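Local coordinates for uncharacterized protein (Bacteroides thetaiotaomicron VPI-5482, PDB 3KNY) that is of unknown function, a two-domain member of the BT_3535-like family that is probably exported as a lipoprotein, at residues P26-P31 with T48-Y53; D32-K37 with I55-L60; F94-D99 with N128-Y133. All blocks are in the same frame, centred on the assembly; numbering follows the deposited sequence.

Interaction 1. Residues P26-P31 with T48-Y53; sequences PLNTIP and TMSSRY
A type II beta turn from P26 to T29 lies against the C-terminal end of helix 40-49, and L27 and N28 of the turn carry the contact. The backbone N of N28 gives a nearly straight hydrogen bond to S50 O, at 2.7 Å and 170° at the hydrogen. It comes from above the carbonyl plane and not along a lone pair. L27 packs on the same carbonyl. Its CD2 is 3.1 Å from S50 O, and L27 CA makes a CA-H...O contact with that oxygen. CD2 also reaches along the backbone as far as Y53 O, at 3.5 Å. Within this contact L27 meets main-chain atoms. With chi1 at -55°, N28 CG sits beside its own backbone N, and the amide extends over S51. N28 OD1 touches S51 CA at 3.3 Å and S51 CB close by. The turn lies in the loop that joins strand 7-10 to helix 40-49. The T29 hydroxyl steadies it by donating to P26 O, 2.9 Å from T29 OG1. The chain leaving the helix has its own bonds. S51 OG donates to T48 O in the carbonyl plane, and S51 N uses the same oxygen. S50 points its CB toward the turn, but its hydroxyl is hydrogen-bonded to R47 O. R52 turns away, with NH1 on S51 O and NE on I88 O. I30 packs on Y43 and W46 of the helix.

Interaction 2. Residues D32-K37 with I55-L60; sequences DWVSEK and INYSFL
W33 and V34 of a 3-10 turn, residues 32-36, pack on Y57 and L60 in the loop that follows strand 53-55. This loop leads on to helix 66-84, and it contains a short 3-10 segment ending at L60. The Y57 ring offers a face to V34. CG2 of V34 stands over it in a CH-pi contact, 4.0 Å from the ring centroid and 30° off the normal. The two side chains meet at about a right angle. V34 chi1 is 167°, which puts CG1 anti to the backbone N and CG2 anti to the carbonyl carbon, beside that N. CG1 can then meet L60 CD1 at 3.8 Å while CG2 serves the tyrosine. The same CG2 also sits over the centre of the W33 ring, 3.8 Å above its plane, so the one methyl touches both rings. The indole comes to the second segment with its edge. Y57 O lies in the ring plane, 3.3 Å from W33 CH2. Beside it, W33 CZ3 meets L60 CB at 3.7 Å, and CZ2 meets Y57 CB. Y57 is covered further by W46 of helix 40-49, edge-to-face, and by I55 CG2 over a face. N56 OD1 accepts from S58 N in an Asx turn, which shapes the backbone just around Y57. On the solvent side, the K37 chain bends at chi2 (-83°) and runs to the L60 carbonyl. Its NZ makes a weak hydrogen bond to L60 O, at 3.2 Å.

Interaction 3. Residues F94-D99 with N128-Y133; sequences FLNIAD and NGCTLY
N96 chi1 of -72° sets CG opposite the carbonyl carbon and carries the amide across to strand 124-134. CG of N128 is anti to N (chi1 -171°), which lays the side chain on A98. The two strands run nearly antiparallel, at 156°, with their axes 7.9 Å apart. No backbone hydrogen bond joins them. They belong to different sheets, and side chains fill the space between. N96 ND2 is 2.6 Å from G129 O, but the bond is weak, with a poor angle at the hydrogen. ND2 also lies against C130 CA and CB, and has a weak bond to Y24 OH. At the other end, F94 CE2 approaches L132 O at 3.3 Å, obliquely to the ring. A98 CB packs on N128 CG at 3.6 Å, with Y147 touching both residues. A glycine in place of N128 would probably open a gap beside A98 and leave Y147 and M216 with less to pack on. L132 and Y133 form a classic beta bulge facing I141. The N96 amide is buried, and the single weak bond between the segments implies that packing, more than hydrogen bonding, joins the two sheets at this point.

Interaction 3 is the central contact, about 3 Å from the chain centre, and joins the two sheets. Interactions 1 and 2 lie farther out, at about 13 and 15 Å. They hold successive parts of one loop, the one before helix 40-49, to the chain that follows that helix. Interaction 1 is only partly buried and rests on a nearly straight backbone bond. Interaction 2 is buried and aromatic, with one exposed lysine beside it. Interaction 3 is buried but has polar groups inside. P31 CD packs on Y57 CD2 at 3.6 Å, linking 1 to 2. L95 touches M49 and Y53, and its O probably accepts from N56 N, tying both to strand 93-97.

Interaction 1. Residues P26-P31 with T48-Y53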
ATOM      1  N   PRO A  26      -2.415  -9.157   7.132  1.00 37.26           N
ATOM      2  CA  PRO A  26      -1.103  -9.556   7.664  1.00 36.65           C
ATOM      3  C   PRO A  26      -0.461 -10.616   6.800  1.00 35.79           C
ATOM      4  O   PRO A  26      -1.179 -11.410   6.190  1.00 37.35           O
ATOM      5  CB  PRO A  26      -1.439 -10.198   9.014  1.00 37.38           C
ATOM      6  CG  PRO A  26      -2.820  -9.744   9.376  1.00 36.70           C
ATOM      7  CD  PRO A  26      -3.504  -9.314   8.115  1.00 37.56           C
ATOM      8  N   LEU A  27       0.867 -10.660   6.778  1.00 34.71           N
ATOM      9  CA  LEU A  27       1.587 -11.653   5.982  1.00 35.17           C
ATOM     10  C   LEU A  27       1.035 -13.065   6.128  1.00 36.37           C
ATOM     11  O   LEU A  27       0.568 -13.491   7.205  1.00 37.52           O
ATOM     12  CB  LEU A  27       3.071 -11.707   6.346  1.00 34.87           C
ATOM     13  CG  LEU A  27       4.034 -10.653   5.821  1.00 37.37           C
ATOM     14  CD1 LEU A  27       5.424 -11.211   6.030  1.00 28.92           C
ATOM     15  CD2 LEU A  27       3.822 -10.311   4.339  1.00 36.24           C
ATOM     16  N   ASN A  28       1.095 -13.800   5.029  1.00 35.88           N
ATOM     17  CA  ASN A  28       0.633 -15.179   5.009  1.00 35.07           C
ATOM     18  C   ASN A  28      -0.817 -15.376   5.498  1.00 33.88           C
ATOM     19  O   ASN A  28      -1.148 -16.415   6.038  1.00 33.93           O
ATOM     20  CB  ASN A  28       1.627 -16.048   5.779  1.00 33.54           C
ATOM     21  CG  ASN A  28       3.040 -15.898   5.253  1.00 36.55           C
ATOM     22  OD1 ASN A  28       3.338 -16.282   4.115  1.00 37.86           O
ATOM     23  ND2 ASN A  28       3.916 -15.317   6.069  1.00 26.46           N
ATOM     24  N   THR A  29      -1.670 -14.373   5.297  1.00 33.03           N
ATOM     25  CA  THR A  29      -3.104 -14.522   5.491  1.00 32.38           C
ATOM     26  C   THR A  29      -3.862 -13.864   4.329  1.00 33.43           C
ATOM     27  O   THR A  29      -3.358 -12.933   3.680  1.00 35.97           O
ATOM     28  CB  THR A  29      -3.604 -13.913   6.828  1.00 31.80           C
ATOM     29  OG1 THR A  29      -3.838 -12.506   6.669  1.00 40.62           O
ATOM     30  CG2 THR A  29      -2.630 -14.171   7.960  1.00 22.11           C
ATOM     31  N   ILE A  30      -5.067 -14.370   4.070  1.00 32.97           N
ATOM     32  CA  ILE A  30      -5.974 -13.829   3.057  1.00 32.68           C
ATOM     33  C   ILE A  30      -7.349 -13.762   3.699  1.00 33.49           C
ATOM     34  O   ILE A  30      -7.783 -14.739   4.273  1.00 32.54           O
ATOM     35  CB  ILE A  30      -6.019 -14.710   1.784  1.00 31.84           C
ATOM     36  CG1 ILE A  30      -4.587 -14.967   1.290  1.00 35.15           C
ATOM     37  CG2 ILE A  30      -6.866 -14.049   0.691  1.00 25.13           C
ATOM     38  CD1 ILE A  30      -4.484 -15.672  -0.040  1.00 40.99           C
ATOM     39  N   PRO A  31      -8.019 -12.595   3.663  1.00 36.59           N
ATOM     40  CA  PRO A  31      -9.357 -12.559   4.262  1.00 38.34           C
ATOM     41  C   PRO A  31     -10.265 -13.607   3.646  1.00 38.78           C
ATOM     42  O   PRO A  31     -10.220 -13.804   2.430  1.00 40.31           O
ATOM     43  CB  PRO A  31      -9.876 -11.140   3.936  1.00 38.70           C
ATOM     44  CG  PRO A  31      -8.793 -10.445   3.182  1.00 36.05           C
ATOM     45  CD  PRO A  31      -7.531 -11.241   3.360  1.00 37.49           C
ATOM     46  N   THR A  48       1.226 -16.638  -2.464  1.00 32.10           N
ATOM     47  CA  THR A  48       2.664 -16.352  -2.653  1.00 33.84           C
ATOM     48  C   THR A  48       2.987 -14.883  -2.322  1.00 34.74           C
ATOM     49  O   THR A  48       3.966 -14.553  -1.650  1.00 34.29           O
ATOM     50  CB  THR A  48       3.108 -16.621  -4.115  1.00 33.17           C
ATOM     51  OG1 THR A  48       3.051 -18.022  -4.380  1.00 29.94           O
ATOM     52  CG2 THR A  48       4.543 -16.086  -4.382  1.00 29.22           C
HETATM   53  N   MSE A  49       2.110 -14.029  -2.822  1.00 35.47           N
HETATM   54  CA  MSE A  49       2.219 -12.595  -2.729  1.00 34.12           C
HETATM   55  C   MSE A  49       2.108 -12.174  -1.264  1.00 33.67           C
HETATM   56  O   MSE A  49       2.838 -11.298  -0.810  1.00 33.09           O
HETATM   57  CB  MSE A  49       1.085 -12.000  -3.578  1.00 32.90           C
HETATM   58  CG  MSE A  49       1.403 -10.720  -4.231  1.00 35.89           C
HETATM   59 SE   MSE A  49       2.729 -10.751  -5.662  0.75 20.63          SE
HETATM   60  CE  MSE A  49       2.686  -8.799  -5.650  1.00 29.69           C
ATOM     61  N   SER A  50       1.236 -12.845  -0.509  1.00 32.49           N
ATOM     62  CA  SER A  50       1.010 -12.494   0.902  1.00 30.94           C
ATOM     63  C   SER A  50       2.194 -12.876   1.786  1.00 29.85           C
ATOM     64  O   SER A  50       2.211 -12.549   2.970  1.00 27.78           O
ATOM     65  CB  SER A  50      -0.269 -13.153   1.451  1.00 30.83           C
ATOM     66  OG  SER A  50      -0.031 -14.509   1.814  1.00 27.28           O
ATOM     67  N   SER A  51       3.172 -13.582   1.224  1.00 30.43           N
ATOM     68  CA  SER A  51       4.368 -13.937   1.980  1.00 31.54           C
ATOM     69  C   SER A  51       5.371 -12.786   1.994  1.00 33.69           C
ATOM     70  O   SER A  51       6.376 -12.862   2.691  1.00 35.36           O
ATOM     71  CB  SER A  51       5.040 -15.149   1.363  1.00 29.51           C
ATOM     72  OG  SER A  51       5.717 -14.796   0.175  1.00 26.51           O
ATOM     73  N   ARG A  52       5.123 -11.755   1.184  1.00 34.89           N
ATOM     74  CA  ARG A  52       6.035 -10.594   1.086  1.00 35.36           C
ATOM     75  C   ARG A  52       5.354  -9.247   1.222  1.00 34.26           C
ATOM     76  O   ARG A  52       6.034  -8.262   1.503  1.00 35.79           O
ATOM     77  CB  ARG A  52       6.756 -10.586  -0.261  1.00 35.72           C
ATOM     78  CG  ARG A  52       7.601 -11.795  -0.512  1.00 38.20           C
ATOM     79  CD  ARG A  52       8.857 -11.753   0.315  1.00 42.02           C
ATOM     80  NE  ARG A  52       9.689 -12.883  -0.043  1.00 42.16           N
ATOM     81  CZ  ARG A  52       9.518 -14.110   0.424  1.00 42.21           C
ATOM     82  NH1 ARG A  52       8.560 -14.363   1.312  1.00 33.99           N
ATOM     83  NH2 ARG A  52      10.321 -15.088   0.001  1.00 46.57           N
ATOM     84  N   TYR A  53       4.043  -9.199   0.996  1.00 32.72           N
ATOM     85  CA  TYR A  53       3.294  -7.946   0.993  1.00 32.98           C
ATOM     86  C   TYR A  53       2.094  -8.068   1.914  1.00 33.30           C
ATOM     87  O   TYR A  53       1.488  -9.143   2.023  1.00 38.24           O
ATOM     88  CB  TYR A  53       2.766  -7.624  -0.409  1.00 31.67           C
ATOM     89  CG  TYR A  53       3.809  -7.388  -1.459  1.00 33.64           C
ATOM     90  CD1 TYR A  53       4.365  -8.448  -2.180  1.00 32.36           C
ATOM     91  CD2 TYR A  53       4.234  -6.085  -1.756  1.00 38.40           C
ATOM     92  CE1 TYR A  53       5.336  -8.215  -3.167  1.00 39.57           C
ATOM     93  CE2 TYR A  53       5.200  -5.842  -2.730  1.00 33.10           C
ATOM     94  CZ  TYR A  53       5.746  -6.901  -3.433  1.00 36.56           C
ATOM     95  OH  TYR A  53       6.692  -6.636  -4.388  1.00 34.30           O
TER

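Interaction 2. Residues D32-K37 with I55-L60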
ATOM      1  N   ASP A  32     -11.073 -14.269   4.469  1.00 37.52           N
ATOM      2  CA  ASP A  32     -11.893 -15.341   3.967  1.00 37.85           C
ATOM      3  C   ASP A  32     -12.683 -14.918   2.731  1.00 38.12           C
ATOM      4  O   ASP A  32     -12.649 -15.597   1.707  1.00 38.51           O
ATOM      5  CB  ASP A  32     -12.863 -15.870   5.021  1.00 37.99           C
ATOM      6  CG  ASP A  32     -13.612 -17.107   4.530  1.00 40.14           C
ATOM      7  OD1 ASP A  32     -12.946 -18.017   4.002  1.00 36.57           O
ATOM      8  OD2 ASP A  32     -14.856 -17.169   4.633  1.00 42.26           O
ATOM      9  N   TRP A  33     -13.370 -13.785   2.811  1.00 37.93           N
ATOM     10  CA  TRP A  33     -14.238 -13.369   1.714  1.00 38.66           C
ATOM     11  C   TRP A  33     -13.566 -13.389   0.331  1.00 39.66           C
ATOM     12  O   TRP A  33     -14.233 -13.594  -0.694  1.00 38.51           O
ATOM     13  CB  TRP A  33     -14.841 -11.995   2.006  1.00 38.26           C
ATOM     14  CG  TRP A  33     -13.887 -10.881   1.928  1.00 42.44           C
ATOM     15  CD1 TRP A  33     -13.171 -10.348   2.948  1.00 43.07           C
ATOM     16  CD2 TRP A  33     -13.546 -10.132   0.757  1.00 48.32           C
ATOM     17  NE1 TRP A  33     -12.393  -9.318   2.486  1.00 40.85           N
ATOM     18  CE2 TRP A  33     -12.605  -9.164   1.145  1.00 40.81           C
ATOM     19  CE3 TRP A  33     -13.941 -10.190  -0.586  1.00 52.09           C
ATOM     20  CZ2 TRP A  33     -12.055  -8.257   0.246  1.00 45.28           C
ATOM     21  CZ3 TRP A  33     -13.386  -9.282  -1.486  1.00 53.60           C
ATOM     22  CH2 TRP A  33     -12.454  -8.330  -1.062  1.00 49.95           C
ATOM     23  N   VAL A  34     -12.250 -13.168   0.304  1.00 41.44           N
ATOM     24  CA  VAL A  34     -11.499 -13.126  -0.954  1.00 41.94           C
ATOM     25  C   VAL A  34     -11.627 -14.418  -1.748  1.00 42.92           C
ATOM     26  O   VAL A  34     -11.836 -14.386  -2.963  1.00 43.46           O
ATOM     27  CB  VAL A  34      -9.998 -12.807  -0.723  1.00 41.60           C
ATOM     28  CG1 VAL A  34      -9.191 -13.078  -1.975  1.00 37.81           C
ATOM     29  CG2 VAL A  34      -9.843 -11.378  -0.318  1.00 39.45           C
ATOM     30  N   SER A  35     -11.543 -15.548  -1.047  1.00 43.83           N
ATOM     31  CA  SER A  35     -11.563 -16.870  -1.687  1.00 42.83           C
ATOM     32  C   SER A  35     -12.822 -17.153  -2.485  1.00 43.12           C
ATOM     33  O   SER A  35     -12.896 -18.175  -3.156  1.00 46.44           O
ATOM     34  CB  SER A  35     -11.352 -17.991  -0.654  1.00 42.42           C
ATOM     35  OG  SER A  35     -12.455 -18.131   0.226  1.00 39.76           O
ATOM     36  N   GLU A  36     -13.821 -16.282  -2.390  1.00 42.27           N
ATOM     37  CA  GLU A  36     -15.052 -16.450  -3.155  1.00 41.58           C
ATOM     38  C   GLU A  36     -15.048 -15.610  -4.402  1.00 40.31           C
ATOM     39  O   GLU A  36     -15.968 -15.693  -5.208  1.00 41.46           O
ATOM     40  CB  GLU A  36     -16.261 -16.088  -2.313  1.00 41.60           C
ATOM     41  CG  GLU A  36     -16.855 -17.265  -1.588  1.00 46.67           C
ATOM     42  CD  GLU A  36     -17.940 -16.833  -0.644  1.00 50.81           C
ATOM     43  OE1 GLU A  36     -17.740 -15.815   0.060  1.00 53.23           O
ATOM     44  OE2 GLU A  36     -18.990 -17.501  -0.607  1.00 52.15           O
ATOM     45  N   LYS A  37     -13.995 -14.826  -4.575  1.00 39.26           N
ATOM     46  CA  LYS A  37     -13.917 -13.867  -5.658  1.00 37.43           C
ATOM     47  C   LYS A  37     -12.812 -14.200  -6.656  1.00 35.38           C
ATOM     48  O   LYS A  37     -12.605 -13.460  -7.612  1.00 33.43           O
ATOM     49  CB  LYS A  37     -13.671 -12.499  -5.048  1.00 39.17           C
ATOM     50  CG  LYS A  37     -14.830 -11.985  -4.198  1.00 41.85           C
ATOM     51  CD  LYS A  37     -15.890 -11.344  -5.069  1.00 44.78           C
ATOM     52  CE  LYS A  37     -16.624 -10.239  -4.336  1.00 46.96           C
ATOM     53  NZ  LYS A  37     -17.299  -9.338  -5.307  1.00 48.95           N
ATOM     54  N   ILE A  55      -1.454  -6.979   2.031  1.00 31.23           N
ATOM     55  CA  ILE A  55      -2.284  -6.629   0.882  1.00 30.34           C
ATOM     56  C   ILE A  55      -3.682  -6.117   1.255  1.00 31.97           C
ATOM     57  O   ILE A  55      -4.359  -6.658   2.115  1.00 34.22           O
ATOM     58  CB  ILE A  55      -2.418  -7.867  -0.055  1.00 28.54           C
ATOM     59  CG1 ILE A  55      -1.031  -8.409  -0.430  1.00 28.39           C
ATOM     60  CG2 ILE A  55      -3.191  -7.524  -1.308  1.00 30.32           C
ATOM     61  CD1 ILE A  55      -1.016  -9.718  -1.268  1.00 22.26           C
ATOM     62  N   ASN A  56      -4.101  -5.053   0.597  1.00 33.07           N
ATOM     63  CA  ASN A  56      -5.460  -4.559   0.722  1.00 33.31           C
ATOM     64  C   ASN A  56      -6.242  -5.112  -0.462  1.00 33.31           C
ATOM     65  O   ASN A  56      -5.928  -4.801  -1.604  1.00 32.57           O
ATOM     66  CB  ASN A  56      -5.506  -3.032   0.730  1.00 31.62           C
ATOM     67  CG  ASN A  56      -6.918  -2.502   0.757  1.00 35.13           C
ATOM     68  OD1 ASN A  56      -7.821  -3.138   0.243  1.00 41.80           O
ATOM     69  ND2 ASN A  56      -7.118  -1.337   1.348  1.00 33.18           N
ATOM     70  N   TYR A  57      -7.270  -5.914  -0.168  1.00 36.55           N
ATOM     71  CA  TYR A  57      -8.088  -6.585  -1.193  1.00 36.36           C
ATOM     72  C   TYR A  57      -9.332  -5.786  -1.604  1.00 39.07           C
ATOM     73  O   TYR A  57     -10.145  -6.286  -2.369  1.00 42.36           O
ATOM     74  CB  TYR A  57      -8.461  -8.011  -0.732  1.00 33.74           C
ATOM     75  CG  TYR A  57      -7.264  -8.957  -0.673  1.00 29.97           C
ATOM     76  CD1 TYR A  57      -6.763  -9.567  -1.832  1.00 25.17           C
ATOM     77  CD2 TYR A  57      -6.619  -9.228   0.535  1.00 30.99           C
ATOM     78  CE1 TYR A  57      -5.639 -10.436  -1.788  1.00 25.20           C
ATOM     79  CE2 TYR A  57      -5.491 -10.084   0.590  1.00 33.17           C
ATOM     80  CZ  TYR A  57      -5.015 -10.686  -0.577  1.00 31.49           C
ATOM     81  OH  TYR A  57      -3.911 -11.519  -0.507  1.00 38.81           O
ATOM     82  N   SER A  58      -9.456  -4.536  -1.151  1.00 40.47           N
ATOM     83  CA  SER A  58     -10.634  -3.702  -1.447  1.00 41.50           C
ATOM     84  C   SER A  58     -11.048  -3.701  -2.924  1.00 40.79           C
ATOM     85  O   SER A  58     -12.214  -3.497  -3.236  1.00 41.45           O
ATOM     86  CB  SER A  58     -10.406  -2.242  -1.032  1.00 41.32           C
ATOM     87  OG  SER A  58      -9.602  -1.572  -2.009  1.00 46.01           O
ATOM     88  N   PHE A  59     -10.102  -3.902  -3.827  1.00 40.09           N
ATOM     89  CA  PHE A  59     -10.412  -3.868  -5.249  1.00 42.25           C
ATOM     90  C   PHE A  59     -11.290  -4.999  -5.771  1.00 45.34           C
ATOM     91  O   PHE A  59     -11.863  -4.890  -6.856  1.00 47.15           O
ATOM     92  CB  PHE A  59      -9.129  -3.872  -6.049  1.00 42.46           C
ATOM     93  CG  PHE A  59      -8.486  -5.218  -6.160  1.00 43.12           C
ATOM     94  CD1 PHE A  59      -7.761  -5.752  -5.094  1.00 44.13           C
ATOM     95  CD2 PHE A  59      -8.575  -5.944  -7.349  1.00 41.52           C
ATOM     96  CE1 PHE A  59      -7.142  -6.990  -5.206  1.00 39.37           C
ATOM     97  CE2 PHE A  59      -7.958  -7.176  -7.468  1.00 40.65           C
ATOM     98  CZ  PHE A  59      -7.235  -7.701  -6.392  1.00 39.60           C
ATOM     99  N   LEU A  60     -11.362  -6.107  -5.038  1.00 47.63           N
ATOM    100  CA  LEU A  60     -12.232  -7.223  -5.427  1.00 47.04           C
ATOM    101  C   LEU A  60     -13.674  -6.915  -5.063  1.00 47.78           C
ATOM    102  O   LEU A  60     -14.569  -7.671  -5.413  1.00 49.19           O
ATOM    103  CB  LEU A  60     -11.781  -8.541  -4.775  1.00 46.31           C
ATOM    104  CG  LEU A  60     -10.473  -9.153  -5.301  1.00 42.60           C
ATOM    105  CD1 LEU A  60      -9.999 -10.271  -4.395  1.00 36.82           C
ATOM    106  CD2 LEU A  60     -10.630  -9.655  -6.723  1.00 38.56           C
TER

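Interaction 3. Residues F94-D99 with N128-Y133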
ATOM      1  N   PHE A  94       3.341  -2.568   2.223  1.00 30.95           N
ATOM      2  CA  PHE A  94       1.929  -2.683   1.891  1.00 30.69           C
ATOM      3  C   PHE A  94       1.708  -2.739   0.378  1.00 32.42           C
ATOM      4  O   PHE A  94       2.621  -2.389  -0.380  1.00 33.49           O
ATOM      5  CB  PHE A  94       1.187  -1.516   2.482  1.00 29.70           C
ATOM      6  CG  PHE A  94       1.368  -1.390   3.960  1.00 31.35           C
ATOM      7  CD1 PHE A  94       0.806  -2.321   4.814  1.00 29.08           C
ATOM      8  CD2 PHE A  94       2.117  -0.346   4.503  1.00 36.57           C
ATOM      9  CE1 PHE A  94       0.961  -2.223   6.186  1.00 27.31           C
ATOM     10  CE2 PHE A  94       2.277  -0.228   5.893  1.00 38.88           C
ATOM     11  CZ  PHE A  94       1.692  -1.178   6.736  1.00 36.71           C
ATOM     12  N   LEU A  95       0.527  -3.229  -0.042  1.00 31.44           N
ATOM     13  CA  LEU A  95       0.129  -3.283  -1.458  1.00 31.41           C
ATOM     14  C   LEU A  95      -1.351  -2.919  -1.632  1.00 32.53           C
ATOM     15  O   LEU A  95      -2.187  -3.416  -0.896  1.00 33.77           O
ATOM     16  CB  LEU A  95       0.384  -4.672  -2.037  1.00 32.32           C
ATOM     17  CG  LEU A  95       0.144  -4.882  -3.539  1.00 30.96           C
ATOM     18  CD1 LEU A  95       1.128  -4.052  -4.330  1.00 33.71           C
ATOM     19  CD2 LEU A  95       0.243  -6.384  -3.924  1.00 28.91           C
ATOM     20  N   ASN A  96      -1.643  -2.014  -2.569  1.00 33.12           N
ATOM     21  CA  ASN A  96      -3.005  -1.652  -2.997  1.00 33.24           C
ATOM     22  C   ASN A  96      -3.097  -1.928  -4.458  1.00 37.42           C
ATOM     23  O   ASN A  96      -2.098  -1.838  -5.176  1.00 38.71           O
ATOM     24  CB  ASN A  96      -3.283  -0.163  -2.938  1.00 32.90           C
ATOM     25  CG  ASN A  96      -3.410   0.343  -1.565  1.00 33.95           C
ATOM     26  OD1 ASN A  96      -3.767  -0.376  -0.644  1.00 57.54           O
ATOM     27  ND2 ASN A  96      -3.120   1.603  -1.401  1.00 55.94           N
ATOM     28  N   ILE A  97      -4.315  -2.206  -4.906  1.00 41.36           N
ATOM     29  CA  ILE A  97      -4.601  -2.429  -6.298  1.00 41.69           C
ATOM     30  C   ILE A  97      -5.514  -1.278  -6.684  1.00 44.25           C
ATOM     31  O   ILE A  97      -6.618  -1.146  -6.137  1.00 43.64           O
ATOM     32  CB  ILE A  97      -5.289  -3.772  -6.488  1.00 42.12           C
ATOM     33  CG1 ILE A  97      -4.628  -4.846  -5.592  1.00 40.16           C
ATOM     34  CG2 ILE A  97      -5.304  -4.149  -7.974  1.00 37.32           C
ATOM     35  CD1 ILE A  97      -3.220  -5.137  -5.903  1.00 35.66           C
ATOM     36  N   ALA A  98      -5.035  -0.418  -7.581  1.00 46.47           N
ATOM     37  CA  ALA A  98      -5.803   0.754  -7.987  1.00 49.47           C
ATOM     38  C   ALA A  98      -7.047   0.305  -8.735  1.00 54.40           C
ATOM     39  O   ALA A  98      -7.087  -0.797  -9.307  1.00 55.20           O
ATOM     40  CB  ALA A  98      -4.979   1.658  -8.858  1.00 48.92           C
ATOM     41  N   ASP A  99      -8.070   1.154  -8.716  1.00 57.93           N
ATOM     42  CA  ASP A  99      -9.288   0.895  -9.469  1.00 59.88           C
ATOM     43  C   ASP A  99      -9.023   1.064 -10.965  1.00 61.81           C
ATOM     44  O   ASP A  99      -7.962   1.543 -11.383  1.00 61.44           O
ATOM     45  CB  ASP A  99     -10.388   1.864  -9.045  1.00 60.71           C
ATOM     46  CG  ASP A  99     -10.977   1.535  -7.694  1.00 63.52           C
ATOM     47  OD1 ASP A  99     -11.370   0.371  -7.467  1.00 65.79           O
ATOM     48  OD2 ASP A  99     -11.068   2.458  -6.862  1.00 71.62           O
ATOM     49  N   ASN A 128      -4.269   7.242  -7.251  1.00 39.94           N
ATOM     50  CA  ASN A 128      -4.342   6.127  -6.331  1.00 39.93           C
ATOM     51  C   ASN A 128      -3.652   6.594  -5.068  1.00 38.92           C
ATOM     52  O   ASN A 128      -2.976   7.598  -5.052  1.00 39.19           O
ATOM     53  CB  ASN A 128      -3.690   4.856  -6.909  1.00 42.38           C
ATOM     54  CG  ASN A 128      -3.940   3.578  -6.047  1.00 46.88           C
ATOM     55  OD1 ASN A 128      -3.041   2.745  -5.877  1.00 47.95           O
ATOM     56  ND2 ASN A 128      -5.159   3.433  -5.512  1.00 41.52           N
ATOM     57  N   GLY A 129      -3.853   5.877  -3.990  1.00 39.21           N
ATOM     58  CA  GLY A 129      -3.437   6.339  -2.693  1.00 38.44           C
ATOM     59  C   GLY A 129      -3.141   5.161  -1.829  1.00 37.66           C
ATOM     60  O   GLY A 129      -3.290   4.033  -2.229  1.00 37.91           O
ATOM     61  N   CYS A 130      -2.764   5.421  -0.602  1.00 39.82           N
ATOM     62  CA  CYS A 130      -2.091   4.400   0.149  1.00 38.99           C
ATOM     63  C   CYS A 130      -1.901   4.798   1.610  1.00 35.09           C
ATOM     64  O   CYS A 130      -1.387   5.867   1.882  1.00 33.25           O
ATOM     65  CB  CYS A 130      -0.748   4.323  -0.517  1.00 41.40           C
ATOM     66  SG  CYS A 130       0.005   3.071   0.080  1.00 61.19           S
ATOM     67  N   THR A 131      -2.311   3.978   2.562  1.00 32.95           N
ATOM     68  CA  THR A 131      -2.151   4.375   3.954  1.00 29.96           C
ATOM     69  C   THR A 131      -0.877   3.768   4.431  1.00 31.02           C
ATOM     70  O   THR A 131      -0.786   2.555   4.538  1.00 36.76           O
ATOM     71  CB  THR A 131      -3.303   3.934   4.823  1.00 28.34           C
ATOM     72  OG1 THR A 131      -4.472   4.613   4.375  1.00 30.61           O
ATOM     73  CG2 THR A 131      -3.044   4.287   6.279  1.00 17.44           C
ATOM     74  N   LEU A 132       0.106   4.615   4.715  1.00 29.55           N
ATOM     75  CA  LEU A 132       1.432   4.142   5.075  1.00 28.54           C
ATOM     76  C   LEU A 132       1.514   3.786   6.534  1.00 27.84           C
ATOM     77  O   LEU A 132       2.323   2.941   6.899  1.00 27.53           O
ATOM     78  CB  LEU A 132       2.499   5.174   4.754  1.00 26.05           C
ATOM     79  CG  LEU A 132       2.775   5.411   3.276  1.00 27.86           C
ATOM     80  CD1 LEU A 132       3.835   6.507   3.146  1.00 22.84           C
ATOM     81  CD2 LEU A 132       3.213   4.100   2.600  1.00 20.38           C
ATOM     82  N   TYR A 133       0.690   4.420   7.365  1.00 25.03           N
ATOM     83  CA  TYR A 133       0.790   4.222   8.802  1.00 23.92           C
ATOM     84  C   TYR A 133      -0.449   4.718   9.502  1.00 24.97           C
ATOM     85  O   TYR A 133      -1.058   5.685   9.061  1.00 25.42           O
ATOM     86  CB  TYR A 133       2.036   4.922   9.353  1.00 23.41           C
ATOM     87  CG  TYR A 133       2.080   5.014  10.858  1.00 23.40           C
ATOM     88  CD1 TYR A 133       2.428   3.932  11.620  1.00 17.30           C
ATOM     89  CD2 TYR A 133       1.745   6.190  11.516  1.00 29.48           C
ATOM     90  CE1 TYR A 133       2.459   4.007  13.006  1.00 25.13           C
ATOM     91  CE2 TYR A 133       1.776   6.278  12.894  1.00 25.86           C
ATOM     92  CZ  TYR A 133       2.131   5.177  13.631  1.00 26.99           C
ATOM     93  OH  TYR A 133       2.152   5.240  14.993  1.00 28.20           O
TER